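Local coordinates for uncharacterized protein (PDB 1IHN) that is of unknown function, a small archaeal protein of the DUF498/DUF598 family, at residues Ser21-Val27 with Val105-Val111. Sequence-based numbering, arbitrary orientation.
Sequences SDIVVHV and VAAIIHV
The carboxylate of Asp22 is gripped by two donors of the 105-111 segment: His110 ND1 donates to OD2 at 2.5 Å, and the backbone N of Val111 gives its hydrogen to OD1 at 3.0 Å. OD2 takes the imidazole N-H on its syn lone pair, almost in the plane of the ring, yet carboxylate and ring stand nearly perpendicular, 89° apart. Val111 N instead comes down on OD1 from above the carboxylate plane. His110 has CG anti to its backbone N (chi1 -179°), which carries the ring out beside the aspartate. Arg34 forms a salt bridge to the same OD2, and Lys36 makes a long, weak ion pair with it. With an alanine in place of Asp22, His110 ND1 and Val111 N would probably lose this acceptor, and Arg34 this salt-bridge partner.

Beyond this end the chains run antiparallel inside a mixed five-stranded sheet, 105-109 being its middle strand with 23-25 on one flank and 64-68 on the other. Ile23 with Ile109 and Val25 with Ala107 are hydrogen-bonded pairs; Ile109 N to Ile23 O, at 2.8 Å, is the straightest of their four bonds. Between them, the non-hydrogen-bonded pair Val24 and Ile108 brings Val24 CG2 to 4.3 Å from Ile108 CG1, on the face covered by Leu57 of helix 52-58. Val25 and Ala107 meet CB to CB at 4.4 Å on the other face, where Tyr95 of helix 88-100 and Tyr14 lie against the valine. Past Val25 direct backbone hydrogen bonds give way to water: one water joins His26 O and Val105 O, and a second links Val27 O to Val105 N.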
ATOM      1  N   SER A  21       4.770   9.624  -4.467  1.00 36.86           N
ATOM      2  CA  SER A  21       3.506   9.313  -5.114  1.00 36.55           C
ATOM      3  C   SER A  21       3.058   7.971  -4.551  1.00 31.99           C
ATOM      4  O   SER A  21       3.850   7.277  -3.917  1.00 29.96           O
ATOM      5  CB  SER A  21       3.699   9.227  -6.629  1.00 41.67           C
ATOM      6  OG  SER A  21       4.745   8.325  -6.951  1.00 56.16           O
ATOM      7  N   ASP A  22       1.797   7.605  -4.762  1.00 29.26           N
ATOM      8  CA  ASP A  22       1.293   6.331  -4.251  1.00 28.07           C
ATOM      9  C   ASP A  22       2.003   5.153  -4.909  1.00 28.46           C
ATOM     10  O   ASP A  22       2.259   5.165  -6.109  1.00 27.14           O
ATOM     11  CB  ASP A  22      -0.211   6.223  -4.488  1.00 28.19           C
ATOM     12  CG  ASP A  22      -1.011   7.119  -3.563  1.00 31.26           C
ATOM     13  OD1 ASP A  22      -0.410   8.012  -2.929  1.00 35.27           O
ATOM     14  OD2 ASP A  22      -2.244   6.935  -3.481  1.00 27.63           O
ATOM     15  N   ILE A  23       2.313   4.128  -4.121  1.00 26.61           N
ATOM     16  CA  ILE A  23       3.009   2.971  -4.658  1.00 25.14           C
ATOM     17  C   ILE A  23       2.453   1.635  -4.212  1.00 24.41           C
ATOM     18  O   ILE A  23       1.709   1.533  -3.230  1.00 21.57           O
ATOM     19  CB  ILE A  23       4.514   2.978  -4.275  1.00 19.10           C
ATOM     20  CG1 ILE A  23       4.663   2.940  -2.751  1.00 25.52           C
ATOM     21  CG2 ILE A  23       5.201   4.223  -4.847  1.00 20.00           C
ATOM     22  CD1 ILE A  23       6.098   2.744  -2.260  1.00 25.53           C
ATOM     23  N   VAL A  24       2.841   0.614  -4.960  1.00 22.60           N
ATOM     24  CA  VAL A  24       2.470  -0.761  -4.687  1.00 24.34           C
ATOM     25  C   VAL A  24       3.782  -1.496  -4.396  1.00 29.30           C
ATOM     26  O   VAL A  24       4.708  -1.472  -5.214  1.00 20.73           O
ATOM     27  CB  VAL A  24       1.814  -1.429  -5.916  1.00 26.42           C
ATOM     28  CG1 VAL A  24       1.570  -2.912  -5.637  1.00 20.78           C
ATOM     29  CG2 VAL A  24       0.508  -0.721  -6.265  1.00 23.12           C
ATOM     30  N   VAL A  25       3.872  -2.119  -3.226  1.00 30.72           N
ATOM     31  CA  VAL A  25       5.058  -2.886  -2.874  1.00 30.79           C
ATOM     32  C   VAL A  25       4.712  -4.366  -3.077  1.00 29.31           C
ATOM     33  O   VAL A  25       3.820  -4.912  -2.423  1.00 25.70           O
ATOM     34  CB  VAL A  25       5.488  -2.624  -1.410  1.00 31.34           C
ATOM     35  CG1 VAL A  25       6.714  -3.456  -1.069  1.00 24.09           C
ATOM     36  CG2 VAL A  25       5.813  -1.148  -1.227  1.00 33.02           C
ATOM     37  N   HIS A  26       5.415  -4.997  -4.009  1.00 26.25           N
ATOM     38  CA  HIS A  26       5.198  -6.396  -4.343  1.00 21.89           C
ATOM     39  C   HIS A  26       5.904  -7.351  -3.371  1.00 25.14           C
ATOM     40  O   HIS A  26       6.834  -6.964  -2.664  1.00 25.55           O
ATOM     41  CB  HIS A  26       5.664  -6.626  -5.783  1.00 21.29           C
ATOM     42  CG  HIS A  26       4.932  -5.784  -6.783  1.00 18.57           C
ATOM     43  ND1 HIS A  26       3.768  -6.196  -7.395  1.00 18.71           N
ATOM     44  CD2 HIS A  26       5.145  -4.514  -7.205  1.00 27.10           C
ATOM     45  CE1 HIS A  26       3.295  -5.219  -8.147  1.00 24.62           C
ATOM     46  NE2 HIS A  26       4.111  -4.185  -8.049  1.00 22.37           N
ATOM     47  N   VAL A  27       5.447  -8.597  -3.342  1.00 25.78           N
ATOM     48  CA  VAL A  27       6.008  -9.608  -2.453  1.00 31.37           C
ATOM     49  C   VAL A  27       7.525  -9.740  -2.549  1.00 32.46           C
ATOM     50  O   VAL A  27       8.197  -9.949  -1.541  1.00 33.95           O
ATOM     51  CB  VAL A  27       5.363 -10.985  -2.730  1.00 40.63           C
ATOM     52  CG1 VAL A  27       6.133 -12.088  -2.016  1.00 44.98           C
ATOM     53  CG2 VAL A  27       3.913 -10.972  -2.262  1.00 37.48           C
ATOM     54  N   VAL A 105       4.738 -10.470   2.330  1.00 39.28           N
ATOM     55  CA  VAL A 105       3.885  -9.298   2.475  1.00 36.54           C
ATOM     56  C   VAL A 105       3.930  -8.383   1.259  1.00 32.85           C
ATOM     57  O   VAL A 105       4.960  -8.241   0.606  1.00 29.13           O
ATOM     58  CB  VAL A 105       4.290  -8.467   3.714  1.00 40.08           C
ATOM     59  CG1 VAL A 105       3.214  -7.430   4.027  1.00 33.12           C
ATOM     60  CG2 VAL A 105       4.520  -9.380   4.898  1.00 42.96           C
ATOM     61  N   ALA A 106       2.793  -7.765   0.969  1.00 36.49           N
ATOM     62  CA  ALA A 106       2.662  -6.836  -0.137  1.00 34.27           C
ATOM     63  C   ALA A 106       1.864  -5.656   0.401  1.00 32.83           C
ATOM     64  O   ALA A 106       1.128  -5.792   1.379  1.00 30.07           O
ATOM     65  CB  ALA A 106       1.927  -7.492  -1.293  1.00 31.94           C
ATOM     66  N   ALA A 107       2.006  -4.497  -0.229  1.00 28.62           N
ATOM     67  CA  ALA A 107       1.281  -3.328   0.237  1.00 27.48           C
ATOM     68  C   ALA A 107       0.970  -2.313  -0.845  1.00 25.79           C
ATOM     69  O   ALA A 107       1.598  -2.285  -1.903  1.00 28.73           O
ATOM     70  CB  ALA A 107       2.067  -2.649   1.365  1.00 23.23           C
ATOM     71  N   ILE A 108      -0.038  -1.497  -0.567  1.00 22.16           N
ATOM     72  CA  ILE A 108      -0.442  -0.414  -1.444  1.00 21.90           C
ATOM     73  C   ILE A 108      -0.460   0.753  -0.470  1.00 25.81           C
ATOM     74  O   ILE A 108      -1.212   0.750   0.505  1.00 24.22           O
ATOM     75  CB  ILE A 108      -1.854  -0.619  -2.039  1.00 24.08           C
ATOM     76  CG1 ILE A 108      -1.880  -1.883  -2.904  1.00 19.33           C
ATOM     77  CG2 ILE A 108      -2.240   0.605  -2.856  1.00 16.28           C
ATOM     78  CD1 ILE A 108      -3.188  -2.120  -3.642  1.00 32.57           C
ATOM     79  N   ILE A 109       0.393   1.735  -0.729  1.00 25.48           N
ATOM     80  CA  ILE A 109       0.527   2.894   0.133  1.00 28.29           C
ATOM     81  C   ILE A 109       0.038   4.190  -0.491  1.00 27.18           C
ATOM     82  O   ILE A 109       0.381   4.514  -1.627  1.00 29.16           O
ATOM     83  CB  ILE A 109       2.006   3.101   0.530  1.00 32.45           C
ATOM     84  CG1 ILE A 109       2.563   1.828   1.180  1.00 21.91           C
ATOM     85  CG2 ILE A 109       2.135   4.324   1.433  1.00 28.55           C
ATOM     86  CD1 ILE A 109       1.971   1.494   2.535  1.00 28.27           C
ATOM     87  N   HIS A 110      -0.760   4.928   0.275  1.00 29.75           N
ATOM     88  CA  HIS A 110      -1.281   6.225  -0.149  1.00 32.54           C
ATOM     89  C   HIS A 110      -0.467   7.233   0.663  1.00 35.80           C
ATOM     90  O   HIS A 110      -0.503   7.215   1.896  1.00 33.34           O
ATOM     91  CB  HIS A 110      -2.771   6.323   0.191  1.00 34.85           C
ATOM     92  CG  HIS A 110      -3.411   7.613  -0.221  1.00 40.26           C
ATOM     93  ND1 HIS A 110      -3.308   8.124  -1.496  1.00 35.34           N
ATOM     94  CD2 HIS A 110      -4.208   8.469   0.465  1.00 40.95           C
ATOM     95  CE1 HIS A 110      -4.015   9.238  -1.580  1.00 33.83           C
ATOM     96  NE2 HIS A 110      -4.571   9.469  -0.406  1.00 40.55           N
ATOM     97  N   VAL A 111       0.274   8.103  -0.020  1.00 36.20           N
ATOM     98  CA  VAL A 111       1.120   9.076   0.673  1.00 44.56           C
ATOM     99  C   VAL A 111       0.481  10.379   1.152  1.00 47.55           C
ATOM    100  O   VAL A 111       1.097  11.117   1.917  1.00 50.55           O
ATOM    101  CB  VAL A 111       2.358   9.439  -0.179  1.00 44.41           C
ATOM    102  CG1 VAL A 111       3.277   8.235  -0.281  1.00 42.49           C
ATOM    103  CG2 VAL A 111       1.924   9.906  -1.567  1.00 40.42           C
TER
HETATM  104  O   HOH W   1       7.359  -7.419   0.103  1.00 38.58           O
HETATM  105  O   HOH W   2       7.385 -10.312   1.273  1.00 39.05           O